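Local structure of glutamate receptor IIB,Glutamate receptor IIB (Drosophila melanogaster, 4WXJ) at residues Gly148-Ser151 with Val152-Glu156; Ile244-Leu247 with Ser248-Glu252; Ser130-Asp133 with Leu134-Gln137; Lys255-Asn258 with Lys259-Ser263; Glu183-Asp186 with Arg187-Ser191. The protein probably works as a glutamate-gated ion channel of the postsynaptic muscle membrane, of which this construct is the ligand-binding domain, here with glutamate bound. One frame throughout, in Å; residues are numbered along the deposited sequence.

Contact 1 (Gly148-Ser151 with Val152-Glu156); sequences GATS and VYFSE. With GLU (glutamic acid), chain C.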
loop_
_atom_site.group_PDB
_atom_site.type_symbol
_atom_site.label_atom_id
_atom_site.label_comp_id
_atom_site.label_asym_id
_atom_site.label_seq_id
_atom_site.Cartn_x
_atom_site.Cartn_y
_atom_site.Cartn_z
ATOM N N GLY A 148 -5.276 4.872 -5.693
ATOM C CA GLY A 148 -4.566 3.743 -5.117
ATOM C C GLY A 148 -4.946 2.435 -5.786
ATOM O O GLY A 148 -5.802 2.409 -6.669
ATOM N N ALA A 149 -4.315 1.345 -5.362
ATOM C CA ALA A 149 -4.551 0.043 -5.979
ATOM C C ALA A 149 -5.920 -0.528 -5.615
ATOM O O ALA A 149 -6.486 -1.317 -6.371
ATOM C CB ALA A 149 -3.459 -0.931 -5.579
ATOM N N THR A 150 -6.449 -0.151 -4.456
ATOM C CA THR A 150 -7.762 -0.640 -4.050
ATOM C C THR A 150 -8.843 -0.010 -4.926
ATOM O O THR A 150 -9.860 -0.641 -5.216
ATOM C CB THR A 150 -8.045 -0.352 -2.568
ATOM O OG1 THR A 150 -7.073 -1.028 -1.760
ATOM C CG2 THR A 150 -9.437 -0.837 -2.178
ATOM N N SER A 151 -8.619 1.232 -5.350
ATOM C CA SER A 151 -9.494 1.867 -6.334
ATOM C C SER A 151 -9.497 1.072 -7.632
ATOM O O SER A 151 -10.534 0.934 -8.282
ATOM C CB SER A 151 -9.058 3.306 -6.614
ATOM O OG SER A 151 -9.473 4.176 -5.577
ATOM N N VAL A 152 -8.327 0.559 -8.007
ATOM C CA VAL A 152 -8.190 -0.224 -9.231
ATOM C C VAL A 152 -9.030 -1.492 -9.163
ATOM O O VAL A 152 -9.596 -1.919 -10.168
ATOM C CB VAL A 152 -6.715 -0.604 -9.501
ATOM C CG1 VAL A 152 -6.605 -1.533 -10.710
ATOM C CG2 VAL A 152 -5.871 0.644 -9.713
ATOM N N TYR A 153 -9.104 -2.096 -7.979
ATOM C CA TYR A 153 -9.850 -3.338 -7.807
ATOM C C TYR A 153 -11.313 -3.154 -8.196
ATOM O O TYR A 153 -11.917 -4.032 -8.807
ATOM C CB TYR A 153 -9.755 -3.834 -6.359
ATOM C CG TYR A 153 -10.660 -5.014 -6.068
ATOM C CD1 TYR A 153 -11.949 -4.825 -5.586
ATOM C CD2 TYR A 153 -10.226 -6.317 -6.282
ATOM C CE1 TYR A 153 -12.782 -5.899 -5.325
ATOM C CE2 TYR A 153 -11.053 -7.398 -6.022
ATOM C CZ TYR A 153 -12.329 -7.182 -5.545
ATOM O OH TYR A 153 -13.152 -8.254 -5.286
ATOM N N PHE A 154 -11.877 -2.004 -7.841
ATOM C CA PHE A 154 -13.281 -1.726 -8.119
ATOM C C PHE A 154 -13.487 -1.102 -9.498
ATOM O O PHE A 154 -14.412 -1.475 -10.217
ATOM C CB PHE A 154 -13.856 -0.808 -7.039
ATOM C CG PHE A 154 -13.949 -1.456 -5.687
ATOM C CD1 PHE A 154 -14.984 -2.327 -5.392
ATOM C CD2 PHE A 154 -12.999 -1.197 -4.711
ATOM C CE1 PHE A 154 -15.071 -2.928 -4.151
ATOM C CE2 PHE A 154 -13.081 -1.794 -3.468
ATOM C CZ PHE A 154 -14.118 -2.661 -3.187
ATOM N N SER A 155 -12.626 -0.163 -9.870
ATOM C CA SER A 155 -12.809 0.574 -11.118
ATOM C C SER A 155 -12.597 -0.304 -12.357
ATOM O O SER A 155 -13.160 -0.028 -13.416
ATOM C CB SER A 155 -11.864 1.781 -11.167
ATOM O OG SER A 155 -10.507 1.377 -11.221
ATOM N N GLU A 156 -11.802 -1.363 -12.219
ATOM C CA GLU A 156 -11.478 -2.237 -13.349
ATOM C C GLU A 156 -12.333 -3.506 -13.397
ATOM O O GLU A 156 -12.314 -4.233 -14.390
ATOM C CB GLU A 156 -9.998 -2.630 -13.304
ATOM C CG GLU A 156 -9.037 -1.466 -13.506
ATOM C CD GLU A 156 -9.139 -0.861 -14.895
ATOM O OE1 GLU A 156 -9.168 -1.629 -15.881
ATOM O OE2 GLU A 156 -9.196 0.382 -14.998
HETATM N N GLU C . -0.848 -0.482 -1.779
HETATM C CA GLU C . -1.781 0.403 -2.531
HETATM C C GLU C . -1.108 0.935 -3.790
HETATM O O GLU C . -0.010 0.499 -4.140
HETATM C CB GLU C . -2.246 1.555 -1.644
HETATM C CG GLU C . -3.231 1.154 -0.556
HETATM C CD GLU C . -4.666 1.023 -1.052
HETATM O OE1 GLU C . -5.511 0.526 -0.278
HETATM O OE2 GLU C . -4.955 1.416 -2.204
HETATM O OXT GLU C . -1.639 1.801 -4.489
#

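Contact 2 (Ile244-Leu247 with Ser248-Glu252); sequences ILRL and SERGE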
loop_
_atom_site.group_PDB
_atom_site.type_symbol
_atom_site.label_atom_id
_atom_site.label_comp_id
_atom_site.label_asym_id
_atom_site.label_seq_id
_atom_site.Cartn_x
_atom_site.Cartn_y
_atom_site.Cartn_z
ATOM N N ILE A 244 14.862 -11.821 -2.469
ATOM C CA ILE A 244 13.569 -11.862 -1.792
ATOM C C ILE A 244 13.142 -13.301 -1.511
ATOM O O ILE A 244 12.650 -13.614 -0.428
ATOM C CB ILE A 244 12.482 -11.155 -2.633
ATOM C CG1 ILE A 244 12.736 -9.646 -2.657
ATOM C CG2 ILE A 244 11.089 -11.429 -2.073
ATOM C CD1 ILE A 244 11.932 -8.899 -3.709
ATOM N N LEU A 245 13.329 -14.173 -2.496
ATOM C CA LEU A 245 12.970 -15.578 -2.355
ATOM C C LEU A 245 13.856 -16.299 -1.336
ATOM O O LEU A 245 13.397 -17.206 -0.645
ATOM C CB LEU A 245 13.047 -16.275 -3.714
ATOM C CG LEU A 245 11.965 -15.830 -4.701
ATOM C CD1 LEU A 245 12.321 -16.237 -6.122
ATOM C CD2 LEU A 245 10.612 -16.404 -4.307
ATOM N N ARG A 246 15.121 -15.899 -1.239
ATOM C CA ARG A 246 16.014 -16.464 -0.228
ATOM C C ARG A 246 15.492 -16.149 1.169
ATOM O O ARG A 246 15.334 -17.043 2.001
ATOM C CB ARG A 246 17.436 -15.922 -0.387
ATOM C CG ARG A 246 18.428 -16.463 0.640
ATOM C CD ARG A 246 18.793 -17.908 0.349
ATOM N NE ARG A 246 20.064 -18.002 -0.363
ATOM C CZ ARG A 246 20.449 -19.051 -1.085
ATOM N NH1 ARG A 246 19.659 -20.108 -1.210
ATOM N NH2 ARG A 246 21.626 -19.035 -1.692
ATOM N N LEU A 247 15.233 -14.868 1.416
ATOM C CA LEU A 247 14.727 -14.417 2.707
ATOM C C LEU A 247 13.394 -15.080 3.035
ATOM O O LEU A 247 13.119 -15.405 4.190
ATOM C CB LEU A 247 14.575 -12.894 2.713
ATOM C CG LEU A 247 15.858 -12.094 2.461
ATOM C CD1 LEU A 247 15.549 -10.610 2.314
ATOM C CD2 LEU A 247 16.869 -12.320 3.574
ATOM N N SER A 248 12.567 -15.278 2.013
ATOM C CA SER A 248 11.271 -15.920 2.195
ATOM C C SER A 248 11.431 -17.369 2.640
ATOM O O SER A 248 10.844 -17.792 3.635
ATOM C CB SER A 248 10.462 -15.866 0.899
ATOM O OG SER A 248 9.200 -16.492 1.063
ATOM N N GLU A 249 12.234 -18.123 1.898
ATOM C CA GLU A 249 12.393 -19.549 2.152
ATOM C C GLU A 249 13.119 -19.816 3.472
ATOM O O GLU A 249 12.908 -20.850 4.098
ATOM C CB GLU A 249 13.137 -20.205 0.984
ATOM C CG GLU A 249 12.327 -20.205 -0.310
ATOM C CD GLU A 249 13.119 -20.670 -1.519
ATOM O OE1 GLU A 249 14.278 -21.106 -1.349
ATOM O OE2 GLU A 249 12.579 -20.597 -2.644
ATOM N N ARG A 250 13.965 -18.881 3.893
ATOM C CA ARG A 250 14.630 -18.985 5.192
ATOM C C ARG A 250 13.656 -18.766 6.346
ATOM O O ARG A 250 13.906 -19.204 7.471
ATOM C CB ARG A 250 15.771 -17.974 5.290
ATOM C CG ARG A 250 16.990 -18.325 4.458
ATOM C CD ARG A 250 17.832 -19.407 5.116
ATOM N NE ARG A 250 19.030 -19.687 4.330
ATOM C CZ ARG A 250 19.093 -20.563 3.331
ATOM N NH1 ARG A 250 18.027 -21.276 2.984
ATOM N NH2 ARG A 250 20.235 -20.732 2.676
ATOM N N GLY A 251 12.547 -18.088 6.064
ATOM C CA GLY A 251 11.567 -17.755 7.081
ATOM C C GLY A 251 11.759 -16.355 7.638
ATOM O O GLY A 251 11.122 -15.980 8.622
ATOM N N GLU A 252 12.626 -15.573 7.003
ATOM C CA GLU A 252 12.945 -14.232 7.490
ATOM C C GLU A 252 11.837 -13.211 7.205
ATOM O O GLU A 252 11.626 -12.286 7.990
ATOM C CB GLU A 252 14.262 -13.753 6.877
ATOM C CG GLU A 252 15.477 -14.542 7.342
ATOM C CD GLU A 252 15.736 -14.395 8.830
ATOM O OE1 GLU A 252 15.379 -13.339 9.396
ATOM O OE2 GLU A 252 16.292 -15.335 9.435
HETATM O O HOH W 1 16.582 -20.502 -0.709
#

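Contact 3 (Ser130-Asp133 with Leu134-Gln137); sequences SLHD and LVDQ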
loop_
_atom_site.group_PDB
_atom_site.type_symbol
_atom_site.label_atom_id
_atom_site.label_comp_id
_atom_site.label_asym_id
_atom_site.label_seq_id
_atom_site.Cartn_x
_atom_site.Cartn_y
_atom_site.Cartn_z
ATOM N N SER A 130 -20.984 -7.394 5.374
ATOM C CA SER A 130 -20.345 -7.812 4.129
ATOM C C SER A 130 -20.258 -6.666 3.130
ATOM O O SER A 130 -20.902 -5.632 3.302
ATOM C CB SER A 130 -21.105 -8.979 3.496
ATOM O OG SER A 130 -22.274 -8.523 2.838
ATOM N N LEU A 131 -19.460 -6.864 2.086
ATOM C CA LEU A 131 -19.335 -5.881 1.018
ATOM C C LEU A 131 -20.664 -5.701 0.288
ATOM O O LEU A 131 -21.045 -4.579 -0.038
ATOM C CB LEU A 131 -18.245 -6.296 0.029
ATOM C CG LEU A 131 -18.025 -5.360 -1.162
ATOM C CD1 LEU A 131 -17.559 -3.986 -0.701
ATOM C CD2 LEU A 131 -17.027 -5.968 -2.133
ATOM N N HIS A 132 -21.362 -6.807 0.032
ATOM C CA HIS A 132 -22.664 -6.750 -0.629
ATOM C C HIS A 132 -23.634 -5.898 0.180
ATOM O O HIS A 132 -24.391 -5.106 -0.375
ATOM C CB HIS A 132 -23.245 -8.152 -0.827
ATOM C CG HIS A 132 -24.603 -8.155 -1.461
ATOM N ND1 HIS A 132 -25.574 -9.081 -1.143
ATOM C CD2 HIS A 132 -25.153 -7.344 -2.397
ATOM C CE1 HIS A 132 -26.663 -8.839 -1.853
ATOM N NE2 HIS A 132 -26.432 -7.791 -2.622
ATOM N N ASP A 133 -23.607 -6.069 1.497
ATOM C CA ASP A 133 -24.470 -5.293 2.378
ATOM C C ASP A 133 -24.073 -3.819 2.356
ATOM O O ASP A 133 -24.933 -2.939 2.348
ATOM C CB ASP A 133 -24.410 -5.839 3.806
ATOM C CG ASP A 133 -24.916 -7.268 3.908
ATOM O OD1 ASP A 133 -25.672 -7.704 3.014
ATOM O OD2 ASP A 133 -24.557 -7.955 4.888
ATOM N N LEU A 134 -22.769 -3.557 2.338
ATOM C CA LEU A 134 -22.257 -2.189 2.338
ATOM C C LEU A 134 -22.693 -1.421 1.090
ATOM O O LEU A 134 -23.112 -0.266 1.177
ATOM C CB LEU A 134 -20.729 -2.195 2.443
ATOM C CG LEU A 134 -20.032 -0.832 2.470
ATOM C CD1 LEU A 134 -20.492 0.004 3.657
ATOM C CD2 LEU A 134 -18.522 -1.008 2.495
ATOM N N VAL A 135 -22.601 -2.065 -0.069
ATOM C CA VAL A 135 -22.941 -1.410 -1.328
ATOM C C VAL A 135 -24.449 -1.280 -1.519
ATOM O O VAL A 135 -24.913 -0.408 -2.252
ATOM C CB VAL A 135 -22.351 -2.168 -2.545
ATOM C CG1 VAL A 135 -20.839 -2.251 -2.442
ATOM C CG2 VAL A 135 -22.950 -3.567 -2.669
ATOM N N ASP A 136 -25.212 -2.148 -0.860
ATOM C CA ASP A 136 -26.658 -2.193 -1.059
ATOM C C ASP A 136 -27.398 -1.191 -0.167
ATOM O O ASP A 136 -28.628 -1.157 -0.148
ATOM C CB ASP A 136 -27.176 -3.612 -0.802
ATOM C CG ASP A 136 -28.533 -3.867 -1.434
ATOM O OD1 ASP A 136 -28.826 -3.274 -2.496
ATOM O OD2 ASP A 136 -29.305 -4.670 -0.872
ATOM N N GLN A 137 -26.641 -0.378 0.566
ATOM C CA GLN A 137 -27.207 0.698 1.376
ATOM C C GLN A 137 -26.432 1.988 1.123
ATOM O O GLN A 137 -25.463 1.994 0.362
ATOM C CB GLN A 137 -27.185 0.327 2.863
ATOM C CG GLN A 137 -25.808 -0.019 3.418
ATOM C CD GLN A 137 -25.009 1.204 3.821
ATOM O OE1 GLN A 137 -25.439 1.991 4.663
ATOM N NE2 GLN A 137 -23.837 1.371 3.218
#

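Contact 4 (Lys255-Asn258 with Lys259-Ser263); sequences KLRN and KWFNS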
loop_
_atom_site.group_PDB
_atom_site.type_symbol
_atom_site.label_atom_id
_atom_site.label_comp_id
_atom_site.label_asym_id
_atom_site.label_seq_id
_atom_site.Cartn_x
_atom_site.Cartn_y
_atom_site.Cartn_z
ATOM N N LYS A 255 9.221 -13.645 9.898
ATOM C CA LYS A 255 9.643 -12.939 11.103
ATOM C C LYS A 255 9.480 -11.431 10.944
ATOM O O LYS A 255 8.976 -10.753 11.841
ATOM C CB LYS A 255 11.102 -13.264 11.434
ATOM C CG LYS A 255 11.333 -14.654 12.011
ATOM C CD LYS A 255 12.813 -15.033 11.991
ATOM C CE LYS A 255 13.660 -14.144 12.896
ATOM N NZ LYS A 255 14.973 -13.809 12.274
ATOM N N LEU A 256 9.913 -10.915 9.798
ATOM C CA LEU A 256 9.867 -9.480 9.531
ATOM C C LEU A 256 8.435 -8.959 9.531
ATOM O O LEU A 256 8.170 -7.855 10.005
ATOM C CB LEU A 256 10.535 -9.167 8.193
ATOM C CG LEU A 256 10.618 -7.686 7.818
ATOM C CD1 LEU A 256 11.452 -6.910 8.823
ATOM C CD2 LEU A 256 11.184 -7.524 6.413
ATOM N N ARG A 257 7.515 -9.752 8.991
ATOM C CA ARG A 257 6.109 -9.370 8.964
ATOM C C ARG A 257 5.554 -9.313 10.382
ATOM O O ARG A 257 4.849 -8.373 10.744
ATOM C CB ARG A 257 5.292 -10.345 8.112
ATOM C CG ARG A 257 3.824 -9.967 7.990
ATOM C CD ARG A 257 3.163 -10.645 6.795
ATOM N NE ARG A 257 1.776 -10.216 6.624
ATOM C CZ ARG A 257 1.026 -10.503 5.564
ATOM N NH1 ARG A 257 1.523 -11.222 4.565
ATOM N NH2 ARG A 257 -0.225 -10.068 5.499
ATOM N N ASN A 258 5.885 -10.319 11.187
ATOM C CA ASN A 258 5.425 -10.362 12.569
ATOM C C ASN A 258 5.967 -9.186 13.378
ATOM O O ASN A 258 5.246 -8.595 14.175
ATOM C CB ASN A 258 5.834 -11.681 13.229
ATOM C CG ASN A 258 5.111 -12.877 12.638
ATOM O OD1 ASN A 258 3.966 -12.772 12.198
ATOM N ND2 ASN A 258 5.780 -14.024 12.628
ATOM N N LYS A 259 7.233 -8.846 13.156
ATOM C CA LYS A 259 7.876 -7.754 13.883
ATOM C C LYS A 259 7.099 -6.442 13.776
ATOM O O LYS A 259 6.971 -5.712 14.759
ATOM C CB LYS A 259 9.303 -7.545 13.367
ATOM C CG LYS A 259 10.001 -6.316 13.945
ATOM C CD LYS A 259 11.400 -6.138 13.381
ATOM C CE LYS A 259 12.029 -4.845 13.885
ATOM N NZ LYS A 259 13.386 -4.627 13.326
ATOM N N TRP A 260 6.581 -6.148 12.587
ATOM C CA TRP A 260 5.963 -4.852 12.321
ATOM C C TRP A 260 4.435 -4.874 12.328
ATOM O O TRP A 260 3.810 -3.817 12.371
ATOM C CB TRP A 260 6.458 -4.311 10.976
ATOM C CG TRP A 260 7.915 -3.963 10.992
ATOM C CD1 TRP A 260 8.937 -4.684 10.449
ATOM C CD2 TRP A 260 8.513 -2.809 11.594
ATOM N NE1 TRP A 260 10.136 -4.047 10.672
ATOM C CE2 TRP A 260 9.902 -2.893 11.373
ATOM C CE3 TRP A 260 8.008 -1.709 12.297
ATOM C CZ2 TRP A 260 10.791 -1.924 11.828
ATOM C CZ3 TRP A 260 8.894 -0.747 12.748
ATOM C CH2 TRP A 260 10.269 -0.861 12.512
ATOM N N PHE A 261 3.835 -6.064 12.299
ATOM C CA PHE A 261 2.377 -6.182 12.206
ATOM C C PHE A 261 1.715 -6.923 13.373
ATOM O O PHE A 261 0.489 -7.006 13.429
ATOM C CB PHE A 261 1.988 -6.881 10.896
ATOM C CG PHE A 261 2.195 -6.033 9.674
ATOM C CD1 PHE A 261 3.416 -6.014 9.018
ATOM C CD2 PHE A 261 1.165 -5.251 9.182
ATOM C CE1 PHE A 261 3.602 -5.229 7.894
ATOM C CE2 PHE A 261 1.345 -4.467 8.061
ATOM C CZ PHE A 261 2.564 -4.456 7.416
ATOM N N ASN A 262 2.500 -7.463 14.302
ATOM C CA ASN A 262 1.910 -8.164 15.442
ATOM C C ASN A 262 1.255 -7.184 16.411
ATOM O O ASN A 262 1.525 -5.983 16.371
ATOM C CB ASN A 262 2.954 -9.002 16.187
ATOM C CG ASN A 262 3.879 -8.161 17.053
ATOM O OD1 ASN A 262 3.512 -7.755 18.155
ATOM N ND2 ASN A 262 5.092 -7.914 16.568
ATOM N N SER A 263 0.400 -7.709 17.283
ATOM C CA SER A 263 -0.299 -6.889 18.267
ATOM C C SER A 263 0.668 -6.338 19.310
ATOM O O SER A 263 1.276 -7.093 20.068
ATOM C CB SER A 263 -1.401 -7.701 18.951
ATOM O OG SER A 263 -2.118 -6.908 19.881
#

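Contact 5 (Glu183-Asp186 with Arg187-Ser191); sequences EGVD and RVKLS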
loop_
_atom_site.group_PDB
_atom_site.type_symbol
_atom_site.label_atom_id
_atom_site.label_comp_id
_atom_site.label_asym_id
_atom_site.label_seq_id
_atom_site.Cartn_x
_atom_site.Cartn_y
_atom_site.Cartn_z
ATOM N N GLU A 183 -5.379 9.164 6.598
ATOM C CA GLU A 183 -6.595 9.964 6.484
ATOM C C GLU A 183 -7.828 9.066 6.464
ATOM O O GLU A 183 -8.871 9.418 7.012
ATOM C CB GLU A 183 -6.560 10.833 5.222
ATOM C CG GLU A 183 -7.745 11.790 5.101
ATOM C CD GLU A 183 -7.835 12.456 3.738
ATOM O OE1 GLU A 183 -6.809 12.519 3.030
ATOM O OE2 GLU A 183 -8.940 12.913 3.372
ATOM N N GLY A 184 -7.706 7.909 5.822
ATOM C CA GLY A 184 -8.798 6.955 5.768
ATOM C C GLY A 184 -9.194 6.480 7.154
ATOM O O GLY A 184 -10.366 6.520 7.523
ATOM N N VAL A 185 -8.207 6.029 7.921
ATOM C CA VAL A 185 -8.434 5.573 9.288
ATOM C C VAL A 185 -8.949 6.707 10.175
ATOM O O VAL A 185 -9.862 6.508 10.979
ATOM C CB VAL A 185 -7.143 4.988 9.900
ATOM C CG1 VAL A 185 -7.345 4.623 11.372
ATOM C CG2 VAL A 185 -6.695 3.767 9.113
ATOM N N ASP A 186 -8.356 7.889 10.032
ATOM C CA ASP A 186 -8.798 9.058 10.788
ATOM C C ASP A 186 -10.260 9.374 10.492
ATOM O O ASP A 186 -11.009 9.774 11.379
ATOM C CB ASP A 186 -7.934 10.281 10.466
ATOM C CG ASP A 186 -6.498 10.131 10.938
ATOM O OD1 ASP A 186 -6.203 9.177 11.691
ATOM O OD2 ASP A 186 -5.663 10.978 10.555
ATOM N N ARG A 187 -10.665 9.190 9.239
ATOM C CA ARG A 187 -12.026 9.515 8.833
ATOM C C ARG A 187 -13.041 8.521 9.402
ATOM O O ARG A 187 -14.155 8.905 9.747
ATOM C CB ARG A 187 -12.130 9.557 7.309
ATOM C CG ARG A 187 -13.472 10.057 6.808
ATOM C CD ARG A 187 -13.449 10.336 5.315
ATOM N NE ARG A 187 -14.774 10.683 4.812
ATOM C CZ ARG A 187 -15.046 10.959 3.542
ATOM N NH1 ARG A 187 -14.083 10.934 2.628
ATOM N NH2 ARG A 187 -16.287 11.262 3.182
ATOM N N VAL A 188 -12.663 7.249 9.494
ATOM C CA VAL A 188 -13.544 6.244 10.080
ATOM C C VAL A 188 -13.749 6.529 11.566
ATOM O O VAL A 188 -14.862 6.421 12.084
ATOM C CB VAL A 188 -12.984 4.816 9.904
ATOM C CG1 VAL A 188 -13.845 3.797 10.653
ATOM C CG2 VAL A 188 -12.913 4.452 8.433
ATOM N N LYS A 189 -12.666 6.889 12.247
ATOM C CA LYS A 189 -12.720 7.195 13.672
ATOM C C LYS A 189 -13.587 8.425 13.940
ATOM O O LYS A 189 -14.459 8.402 14.808
ATOM C CB LYS A 189 -11.304 7.407 14.221
ATOM C CG LYS A 189 -10.490 6.122 14.310
ATOM C CD LYS A 189 -8.989 6.369 14.208
ATOM C CE LYS A 189 -8.416 6.977 15.475
ATOM N NZ LYS A 189 -6.932 7.106 15.389
ATOM N N LEU A 190 -13.352 9.489 13.181
ATOM C CA LEU A 190 -14.082 10.740 13.362
ATOM C C LEU A 190 -15.561 10.617 12.995
ATOM O O LEU A 190 -16.396 11.362 13.506
ATOM C CB LEU A 190 -13.442 11.849 12.523
ATOM C CG LEU A 190 -12.043 12.306 12.944
ATOM C CD1 LEU A 190 -11.412 13.157 11.852
ATOM C CD2 LEU A 190 -12.101 13.077 14.254
ATOM N N SER A 191 -15.876 9.676 12.110
ATOM C CA SER A 191 -17.221 9.559 11.555
ATOM C C SER A 191 -18.171 8.754 12.442
ATOM O O SER A 191 -19.380 8.744 12.212
ATOM C CB SER A 191 -17.149 8.928 10.164
ATOM O OG SER A 191 -16.534 9.814 9.244
HETATM O O HOH W 2 -4.730 7.202 13.201
#

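Contact 1 (Gly148-Ser151 with Val152-Glu156)
S155 reaches back to S151 along helix 149-155, whose first turn holds the bound glutamate within the periplasmic-binding-protein-like ligand-binding domain of an ionotropic glutamate receptor. S151 O accepts two bonds: S155 N meets it at 2.8 Å, almost end-on to the carbonyl, and S155 OG, 3.0 Å from S151 O, comes from above the carbonyl plane. A chi1 of 66° sets that hydroxyl between the backbone N and the carbonyl carbon, turned back over the preceding turn. Replacing S155 by an alanine would probably deprive S151 O of this second donor, leaving it to S155 N and a weak bond from F154 N. The hydroxyl of S151 is satisfied by T144 OG1 and I145 O. Y153 N bonds to A149 O at 3.2 Å, whereas V152 N reaches G148 O only weakly. T150 and F154 run side by side, T150 CG2 4.0 Å from F154 CE2. At the amino-terminal end, donors meet both carboxylates of the ligand, whose negative charge the helix end probably eases; R103, D96, T98 and E200 also bind it. A149 N gives to OXT of the glutamate at 2.9 Å, T150 N to OE2 at 3.1 Å (165°), and T150 OG1 to OE1 at 2.7 Å.

Contact 2 (Ile244-Leu247 with Ser248-Glu252)
L247 and E252 meet where helix 237-250 ends in a Schellman motif and helix 252-261 begins. L247 O accepts from E252 N at 2.9 Å, the six-to-one bond of the motif, while G251 N gives to S248 O at 3.0 Å and only weakly to L247 O. G251 makes the turn with a positive phi of 96°, at which a CB would collide with the carbonyl before it. The side chain of L247 leaves the turn to pack on L46 and M49 of helix 42-54 and on L253; only its CB stays close to E252, 4.3 Å from CB of that residue. S248 sits one turn after I244, its CB 3.4 Å from I244 O, and also touches L253. R246 and R250 lie alongside each other on the exposed flank. Their guanidinium planes are 22° apart, and R246 CD stands 3.9 Å above the centre of the R250 group. Two bends in its chain, at chi2 and chi3, fold R246 into this position. Like charges thus come close, R246 NH1 lying 4.0 Å from R250 NH2, a cost that the carboxylate of E249 probably lowers. One water joins R246 to E249: it accepts from R246 NH1 at 3.1 Å and donates to E249 OE1.

Contact 3 (Ser130-Asp133 with Leu134-Gln137)
L131 and V135 form the apolar side of helix 131-135, a short helix with a serine N-cap in the glutamate-receptor ligand-binding domain. L131 CD1 rests 4.1 Å from V135 CG1 and more loosely against CD2 of L134; the pair faces helix 160-171, where L131 meets N162 and V135 meets A165. The other methyl, V135 CG2, comes to the edge of the H132 ring, near its plane. An alanine in place of V135 is likely to leave a gap between L131 CD1 and A165, and the H132 ring edge without this neighbour. Backbone bonds follow the helix: L134 N to S130 O and V135 N to L131 O, each 3.0 Å, then a fork in which D136 N reaches H132 O and D133 O, both weakly. Capping comes from S130, whose OG accepts from D133 N at 3.1 Å (161°). At the other end chi1 puts Q137 CG 3.2 Å from D133 O, and a bend at chi2 (84°) swings the amide back. Its OE1 is held too, accepting from V140 N. Q137 NE2 gives a bond of 2.7 Å to L134 O, at 170°, lying in the carbonyl plane on a lone pair.

Contact 4 (Lys255-Asn258 with Lys259-Ser263)
The indole of W260 receives L256 at its edge: L256 CD1 lies in the ring plane, 3.7 Å from W260 NE1, and L256 O approaches the same rim, 3.3 Å from W260 CD1. One indole face carries the aliphatic chain of K259, whose CE stands 3.4 Å above the plane, offset toward the rim. The F261 ring likewise turns an edge to the preceding turn, with R257 O in its plane 3.3 Å from CD1. R257 CG touches that CD1 as well, at 4.1 Å, but the extended arginine runs on past the ring, and its guanidinium is tilted 62° to the phenyl plane. Beyond the rings, helix 252-261, the last in the ligand-binding domain of this glutamate receptor, comes to its end. N258 O accepts from N262 N at 3.0 Å, and the side chain of N262 turns back to the same oxygen because its CG sits between the backbone N and the carbonyl carbon (chi1 76°); the bond from ND2 is modelled too short to be taken literally. W260 NE1 and K259 NZ converge on one oxygen, D45 OD2, by a hydrogen bond and a salt bridge, which should hold that carboxylate firmly. D45 belongs to helix 42-54, where Y42 and M49 also meet L256, while on another flank R257 packs on T202 and F261 on Q205 and Y206 of helix 201-208.

Contact 5 (Glu183-Asp186 with Arg187-Ser191)
From E183 to D186 each carbonyl accepts from the amide four residues on, as in R187 N to E183 O at 2.9 Å and L190 N to D186 O at 3.0 Å, a regular alpha-helical run. V185 and K189 meet across one turn, with V185 CG1 3.7 Å from K189 CD. A bend at chi3 (74°) brings the end of the lysine round to the D186 side; its NZ stays 4.3 Å from D186 OD1, beyond a salt bridge, and a water that donates to OD1 and accepts from NZ spans the interval. N211 OD1 is a further partner of that NZ. Helix 181-191 packs on the mixed sheet of this periplasmic-binding-protein-like domain: V185, V188 and K189 touch L214 of strand 214-230, and V188 also reaches Y195 and F197 of strand 195-200. R187, extended with CG opposite its backbone N, gives NH1 to D175 O and makes a cation-pi contact with Y195. L190 lays CG 3.2 Å from D186 O, and S191 OG donates to R187 O at 2.6 Å.

Overall arrangement
Along the chain the order is contact 3, contact 1, contact 5, contact 2, contact 4, each a local contact along a helix or at its end in one glutamate-binding domain. Contacts 1 and 3 touch, F154 CE1 resting 4.1 Å from L131 CD2, though their centres are 17 Å apart. Contact 1 supplies part of the glutamate site; contact 5, its centre about 20 Å away, lies on a helix packed on the mixed sheet. Contacts 2 and 4 sit on consecutive helices, 237-250 and 252-261, which both lean on helix 42-54; their centres are 15 Å apart. Contacts 1 and 4 lie on opposite sides of the chain's centre, consistent with the two lobes that close round glutamate in this receptor family.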